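PDB 6SCE: uncharacterized protein, which probably acts as a Type III CRISPR defence nuclease that cuts DNA when cyclic oligoadenylate binds its CARF domains. Local coordinates for residues 224-236 with 250-264. Sequence-based numbering, arbitrary orientation.
Sequences CLPVVPYHKAHLR and WRAWAREYGVFLVDP
P264 lies over one face of the Y230 ring: its CD sits 4.0 Å from the ring centroid, 6° off the normal, a CH-pi contact. L261 CG lies at the edge of that ring, near its plane. Y230 CG sits between its backbone N and carbonyl carbon (chi1 62°), which brings CD2 to V262 O and CE2 to D263 CA. With an alanine here, P264 CD would probably lose the ring face it packs on, opening a gap beside D263. H231 O lies in the plane of the W250 ring at its edge, 3.4 Å from CH2. L235 CD2 approaches W250 CZ3 obliquely, at 3.6 Å. V262 CG1 lies over one face of the F260 ring, offset toward the rim; V227 CG2 is at the edge, near the plane, and L225 CD2 approaches obliquely. K232 forms a salt bridge from NZ to D263 OD1 (2.8 Å), on the syn side of the carboxylate; OD1 also accepts from G265 N. Three backbone hydrogen bonds join parallel strands 225-229 and 260-262, and a fourth, Y230 N to V262 O, follows just beyond 225-229. V228 CG2 packs tightly on V259 CG1, at 3.4 Å. A Schellman motif at G258 follows helix 240-257, which links the two strands in a beta-alpha-beta crossover. Strand 260-262 is outermost in its mixed sheet. Strand 187-192 flanks 225-229 on the other side, and helix 206-220 covers P226 and V228.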
loop_
_atom_site.group_PDB
_atom_site.type_symbol
_atom_site.label_atom_id
_atom_site.label_comp_id
_atom_site.label_asym_id
_atom_site.label_seq_id
_atom_site.Cartn_x
_atom_site.Cartn_y
_atom_site.Cartn_z
ATOM N N CYS A 224 5.812 -6.894 -7.575
ATOM C CA CYS A 224 5.593 -8.234 -8.086
ATOM C C CYS A 224 4.081 -8.430 -8.289
ATOM O O CYS A 224 3.308 -8.386 -7.344
ATOM C CB CYS A 224 6.121 -9.263 -7.119
ATOM S SG CYS A 224 5.970 -10.980 -7.723
ATOM N N LEU A 225 3.666 -8.629 -9.528
ATOM C CA LEU A 225 2.254 -8.734 -9.829
ATOM C C LEU A 225 1.754 -10.173 -9.576
ATOM O O LEU A 225 2.305 -11.105 -10.141
ATOM C CB LEU A 225 2.058 -8.376 -11.303
ATOM C CG LEU A 225 0.616 -8.233 -11.764
ATOM C CD1 LEU A 225 -0.105 -7.127 -11.023
ATOM C CD2 LEU A 225 0.634 -7.958 -13.257
ATOM N N PRO A 226 0.716 -10.355 -8.739
ATOM C CA PRO A 226 0.118 -11.682 -8.605
ATOM C C PRO A 226 -0.843 -11.893 -9.767
ATOM O O PRO A 226 -1.894 -11.230 -9.845
ATOM C CB PRO A 226 -0.643 -11.601 -7.275
ATOM C CG PRO A 226 -0.361 -10.227 -6.708
ATOM C CD PRO A 226 0.031 -9.388 -7.884
ATOM N N VAL A 227 -0.483 -12.790 -10.656
ATOM C CA VAL A 227 -1.260 -13.013 -11.872
ATOM C C VAL A 227 -2.032 -14.304 -11.675
ATOM O O VAL A 227 -1.419 -15.330 -11.397
ATOM C CB VAL A 227 -0.366 -13.135 -13.099
ATOM C CG1 VAL A 227 -1.227 -13.361 -14.349
ATOM C CG2 VAL A 227 0.510 -11.901 -13.277
ATOM N N VAL A 228 -3.367 -14.232 -11.734
ATOM C CA VAL A 228 -4.197 -15.377 -11.419
ATOM C C VAL A 228 -5.173 -15.669 -12.557
ATOM O O VAL A 228 -6.133 -14.904 -12.751
ATOM C CB VAL A 228 -4.957 -15.178 -10.111
ATOM C CG1 VAL A 228 -5.941 -16.340 -9.875
ATOM C CG2 VAL A 228 -3.976 -15.125 -8.953
ATOM N N PRO A 229 -4.886 -16.708 -13.356
ATOM C CA PRO A 229 -5.837 -17.083 -14.423
ATOM C C PRO A 229 -7.005 -17.781 -13.776
ATOM O O PRO A 229 -6.817 -18.749 -13.025
ATOM C CB PRO A 229 -5.030 -18.018 -15.322
ATOM C CG PRO A 229 -3.596 -17.758 -14.963
ATOM C CD PRO A 229 -3.634 -17.459 -13.493
ATOM N N TYR A 230 -8.200 -17.241 -13.982
ATOM C CA TYR A 230 -9.353 -17.742 -13.282
ATOM C C TYR A 230 -9.745 -19.137 -13.793
ATOM O O TYR A 230 -9.399 -19.529 -14.913
ATOM C CB TYR A 230 -10.509 -16.740 -13.291
ATOM C CG TYR A 230 -11.083 -16.360 -14.634
ATOM C CD1 TYR A 230 -11.939 -17.215 -15.311
ATOM C CD2 TYR A 230 -10.812 -15.114 -15.210
ATOM C CE1 TYR A 230 -12.487 -16.850 -16.531
ATOM C CE2 TYR A 230 -11.368 -14.742 -16.423
ATOM C CZ TYR A 230 -12.206 -15.613 -17.083
ATOM O OH TYR A 230 -12.754 -15.256 -18.299
ATOM N N HIS A 231 -10.432 -19.865 -12.937
ATOM C CA HIS A 231 -10.768 -21.281 -13.158
ATOM C C HIS A 231 -12.031 -21.413 -14.028
ATOM O O HIS A 231 -13.117 -21.714 -13.533
ATOM C CB HIS A 231 -10.996 -21.948 -11.815
ATOM C CG HIS A 231 -9.732 -22.200 -11.044
ATOM N ND1 HIS A 231 -9.717 -22.897 -9.856
ATOM C CD2 HIS A 231 -8.440 -21.848 -11.290
ATOM C CE1 HIS A 231 -8.473 -22.978 -9.408
ATOM N NE2 HIS A 231 -7.679 -22.351 -10.258
ATOM N N LYS A 232 -11.827 -21.221 -15.314
ATOM C CA LYS A 232 -12.895 -21.220 -16.288
ATOM C C LYS A 232 -13.596 -22.576 -16.324
ATOM O O LYS A 232 -14.813 -22.612 -16.487
ATOM C CB LYS A 232 -12.378 -20.858 -17.670
ATOM C CG LYS A 232 -13.508 -20.447 -18.601
ATOM C CD LYS A 232 -12.992 -20.083 -19.969
ATOM C CE LYS A 232 -12.527 -18.646 -20.015
ATOM N NZ LYS A 232 -12.091 -18.308 -21.393
ATOM N N ALA A 233 -12.849 -23.669 -16.135
ATOM C CA ALA A 233 -13.460 -24.989 -16.103
ATOM C C ALA A 233 -14.457 -25.106 -14.940
ATOM O O ALA A 233 -15.528 -25.693 -15.088
ATOM C CB ALA A 233 -12.420 -26.085 -16.033
ATOM N N HIS A 234 -14.146 -24.518 -13.791
ATOM C CA HIS A 234 -15.127 -24.478 -12.731
ATOM C C HIS A 234 -16.384 -23.677 -13.113
ATOM O O HIS A 234 -17.506 -24.095 -12.802
ATOM C CB HIS A 234 -14.574 -23.907 -11.432
ATOM C CG HIS A 234 -15.569 -23.917 -10.324
ATOM N ND1 HIS A 234 -15.920 -25.071 -9.661
ATOM C CD2 HIS A 234 -16.292 -22.922 -9.761
ATOM C CE1 HIS A 234 -16.806 -24.784 -8.729
ATOM N NE2 HIS A 234 -17.048 -23.484 -8.769
ATOM N N LEU A 235 -16.196 -22.530 -13.739
ATOM C CA LEU A 235 -17.334 -21.709 -14.176
ATOM C C LEU A 235 -18.252 -22.493 -15.151
ATOM O O LEU A 235 -19.479 -22.369 -15.087
ATOM C CB LEU A 235 -16.852 -20.454 -14.882
ATOM C CG LEU A 235 -16.130 -19.417 -14.019
ATOM C CD1 LEU A 235 -15.775 -18.233 -14.890
ATOM C CD2 LEU A 235 -16.944 -19.025 -12.804
ATOM N N ARG A 236 -17.641 -23.272 -16.037
ATOM C CA ARG A 236 -18.399 -24.068 -16.995
ATOM C C ARG A 236 -19.216 -25.179 -16.341
ATOM O O ARG A 236 -20.188 -25.644 -16.912
ATOM C CB ARG A 236 -17.499 -24.600 -18.100
ATOM C CG ARG A 236 -17.056 -23.505 -19.053
ATOM C CD ARG A 236 -15.903 -23.934 -19.941
ATOM N NE ARG A 236 -15.601 -22.935 -20.975
ATOM C CZ ARG A 236 -14.491 -22.915 -21.702
ATOM N NH1 ARG A 236 -13.544 -23.827 -21.506
ATOM N NH2 ARG A 236 -14.317 -21.979 -22.628
ATOM N N TRP A 250 -15.128 -13.855 -7.415
ATOM C CA TRP A 250 -13.678 -13.880 -7.759
ATOM C C TRP A 250 -13.129 -12.518 -8.151
ATOM O O TRP A 250 -12.029 -12.102 -7.718
ATOM C CB TRP A 250 -13.397 -14.842 -8.910
ATOM C CG TRP A 250 -13.743 -16.268 -8.633
ATOM C CD1 TRP A 250 -14.082 -16.827 -7.444
ATOM C CD2 TRP A 250 -13.745 -17.317 -9.590
ATOM N NE1 TRP A 250 -14.324 -18.169 -7.605
ATOM C CE2 TRP A 250 -14.104 -18.494 -8.917
ATOM C CE3 TRP A 250 -13.473 -17.372 -10.961
ATOM C CZ2 TRP A 250 -14.226 -19.720 -9.573
ATOM C CZ3 TRP A 250 -13.587 -18.596 -11.611
ATOM C CH2 TRP A 250 -13.935 -19.747 -10.913
ATOM N N ARG A 251 -13.886 -11.797 -8.967
ATOM C CA ARG A 251 -13.471 -10.480 -9.386
ATOM C C ARG A 251 -13.383 -9.529 -8.176
ATOM O O ARG A 251 -12.431 -8.753 -8.061
ATOM C CB ARG A 251 -14.449 -9.898 -10.408
ATOM C CG ARG A 251 -14.440 -10.581 -11.770
ATOM C CD ARG A 251 -13.236 -10.210 -12.613
ATOM N NE ARG A 251 -13.277 -8.834 -13.111
ATOM C CZ ARG A 251 -12.262 -8.220 -13.726
ATOM N NH1 ARG A 251 -11.105 -8.847 -13.934
ATOM N NH2 ARG A 251 -12.406 -6.964 -14.139
ATOM N N ALA A 252 -14.372 -9.597 -7.302
ATOM C CA ALA A 252 -14.416 -8.722 -6.117
ATOM C C ALA A 252 -13.241 -9.049 -5.178
ATOM O O ALA A 252 -12.529 -8.165 -4.734
ATOM C CB ALA A 252 -15.736 -8.888 -5.405
ATOM N N TRP A 253 -13.034 -10.332 -4.915
ATOM C CA TRP A 253 -11.909 -10.772 -4.111
ATOM C C TRP A 253 -10.559 -10.357 -4.698
ATOM O O TRP A 253 -9.690 -9.867 -3.970
ATOM C CB TRP A 253 -11.980 -12.265 -3.896
ATOM C CG TRP A 253 -13.203 -12.702 -3.168
ATOM C CD1 TRP A 253 -14.003 -11.931 -2.382
ATOM C CD2 TRP A 253 -13.772 -14.016 -3.152
ATOM N NE1 TRP A 253 -15.025 -12.684 -1.872
ATOM C CE2 TRP A 253 -14.910 -13.968 -2.329
ATOM C CE3 TRP A 253 -13.437 -15.221 -3.762
ATOM C CZ2 TRP A 253 -15.726 -15.082 -2.103
ATOM C CZ3 TRP A 253 -14.251 -16.345 -3.530
ATOM C CH2 TRP A 253 -15.364 -16.265 -2.699
ATOM N N ALA A 254 -10.382 -10.526 -6.007
ATOM C CA ALA A 254 -9.139 -10.163 -6.673
ATOM C C ALA A 254 -8.848 -8.670 -6.580
ATOM O O ALA A 254 -7.701 -8.272 -6.350
ATOM C CB ALA A 254 -9.156 -10.590 -8.128
ATOM N N ARG A 255 -9.872 -7.845 -6.786
ATOM C CA ARG A 255 -9.696 -6.419 -6.629
ATOM C C ARG A 255 -9.301 -6.083 -5.177
ATOM O O ARG A 255 -8.382 -5.306 -4.966
ATOM C CB ARG A 255 -10.954 -5.656 -7.030
ATOM C CG ARG A 255 -10.759 -4.143 -6.988
ATOM C CD ARG A 255 -11.999 -3.386 -7.431
ATOM N NE ARG A 255 -11.972 -3.068 -8.858
ATOM C CZ ARG A 255 -12.850 -2.270 -9.464
ATOM N NH1 ARG A 255 -13.837 -1.696 -8.777
ATOM N NH2 ARG A 255 -12.743 -2.043 -10.768
ATOM N N GLU A 256 -9.976 -6.703 -4.217
ATOM C CA GLU A 256 -9.744 -6.441 -2.805
ATOM C C GLU A 256 -8.326 -6.770 -2.351
ATOM O O GLU A 256 -7.736 -6.016 -1.579
ATOM C CB GLU A 256 -10.754 -7.186 -1.964
ATOM C CG GLU A 256 -10.567 -6.980 -0.465
ATOM C CD GLU A 256 -11.861 -7.021 0.276
ATOM O OE1 GLU A 256 -12.686 -6.104 0.033
ATOM O OE2 GLU A 256 -12.045 -7.959 1.095
ATOM N N TYR A 257 -7.756 -7.866 -2.836
ATOM C CA TYR A 257 -6.409 -8.251 -2.408
ATOM C C TYR A 257 -5.297 -7.916 -3.381
ATOM O O TYR A 257 -4.144 -8.339 -3.189
ATOM C CB TYR A 257 -6.401 -9.723 -2.056
ATOM C CG TYR A 257 -7.446 -10.095 -1.047
ATOM C CD1 TYR A 257 -7.483 -9.508 0.215
ATOM C CD2 TYR A 257 -8.393 -11.062 -1.348
ATOM C CE1 TYR A 257 -8.455 -9.863 1.142
ATOM C CE2 TYR A 257 -9.351 -11.438 -0.436
ATOM C CZ TYR A 257 -9.388 -10.842 0.805
ATOM O OH TYR A 257 -10.377 -11.258 1.683
ATOM N N GLY A 258 -5.612 -7.158 -4.436
ATOM C CA GLY A 258 -4.596 -6.737 -5.389
ATOM C C GLY A 258 -4.110 -7.807 -6.376
ATOM O O GLY A 258 -2.985 -7.763 -6.861
ATOM N N VAL A 259 -4.980 -8.746 -6.726
ATOM C CA VAL A 259 -4.650 -9.774 -7.710
ATOM C C VAL A 259 -5.063 -9.342 -9.098
ATOM O O VAL A 259 -6.134 -8.737 -9.285
ATOM C CB VAL A 259 -5.369 -11.080 -7.320
ATOM C CG1 VAL A 259 -5.423 -12.063 -8.478
ATOM C CG2 VAL A 259 -4.669 -11.659 -6.109
ATOM N N PHE A 260 -4.236 -9.663 -10.080
ATOM C CA PHE A 260 -4.552 -9.424 -11.475
ATOM C C PHE A 260 -5.194 -10.716 -11.996
ATOM O O PHE A 260 -4.509 -11.662 -12.375
ATOM C CB PHE A 260 -3.286 -9.059 -12.231
ATOM C CG PHE A 260 -3.476 -8.729 -13.685
ATOM C CD1 PHE A 260 -4.545 -7.967 -14.124
ATOM C CD2 PHE A 260 -2.553 -9.163 -14.604
ATOM C CE1 PHE A 260 -4.674 -7.647 -15.458
ATOM C CE2 PHE A 260 -2.665 -8.844 -15.935
ATOM C CZ PHE A 260 -3.734 -8.083 -16.362
ATOM N N LEU A 261 -6.519 -10.740 -11.957
ATOM C CA LEU A 261 -7.317 -11.891 -12.409
ATOM C C LEU A 261 -7.466 -11.884 -13.919
ATOM O O LEU A 261 -7.962 -10.921 -14.478
ATOM C CB LEU A 261 -8.681 -11.829 -11.763
ATOM C CG LEU A 261 -9.483 -13.135 -11.801
ATOM C CD1 LEU A 261 -8.914 -14.117 -10.799
ATOM C CD2 LEU A 261 -10.944 -12.863 -11.500
ATOM N N VAL A 262 -7.031 -12.945 -14.574
ATOM C CA VAL A 262 -6.961 -12.977 -16.020
ATOM C C VAL A 262 -7.664 -14.176 -16.628
ATOM O O VAL A 262 -7.779 -15.260 -16.025
ATOM C CB VAL A 262 -5.509 -12.911 -16.575
ATOM C CG1 VAL A 262 -4.832 -11.599 -16.196
ATOM C CG2 VAL A 262 -4.677 -14.096 -16.118
ATOM N N ASP A 263 -8.099 -13.964 -17.860
ATOM C CA ASP A 263 -8.759 -15.006 -18.652
ATOM C C ASP A 263 -7.672 -15.964 -19.125
ATOM O O ASP A 263 -6.770 -15.555 -19.847
ATOM C CB ASP A 263 -9.524 -14.320 -19.802
ATOM C CG ASP A 263 -10.246 -15.295 -20.737
ATOM O OD1 ASP A 263 -10.053 -16.530 -20.644
ATOM O OD2 ASP A 263 -11.003 -14.766 -21.581
ATOM N N PRO A 264 -7.739 -17.244 -18.708
ATOM C CA PRO A 264 -6.727 -18.202 -19.116
ATOM C C PRO A 264 -6.725 -18.433 -20.624
ATOM O O PRO A 264 -5.752 -18.915 -21.154
ATOM C CB PRO A 264 -7.122 -19.476 -18.355
ATOM C CG PRO A 264 -8.589 -19.340 -18.136
ATOM C CD PRO A 264 -8.786 -17.872 -17.872
#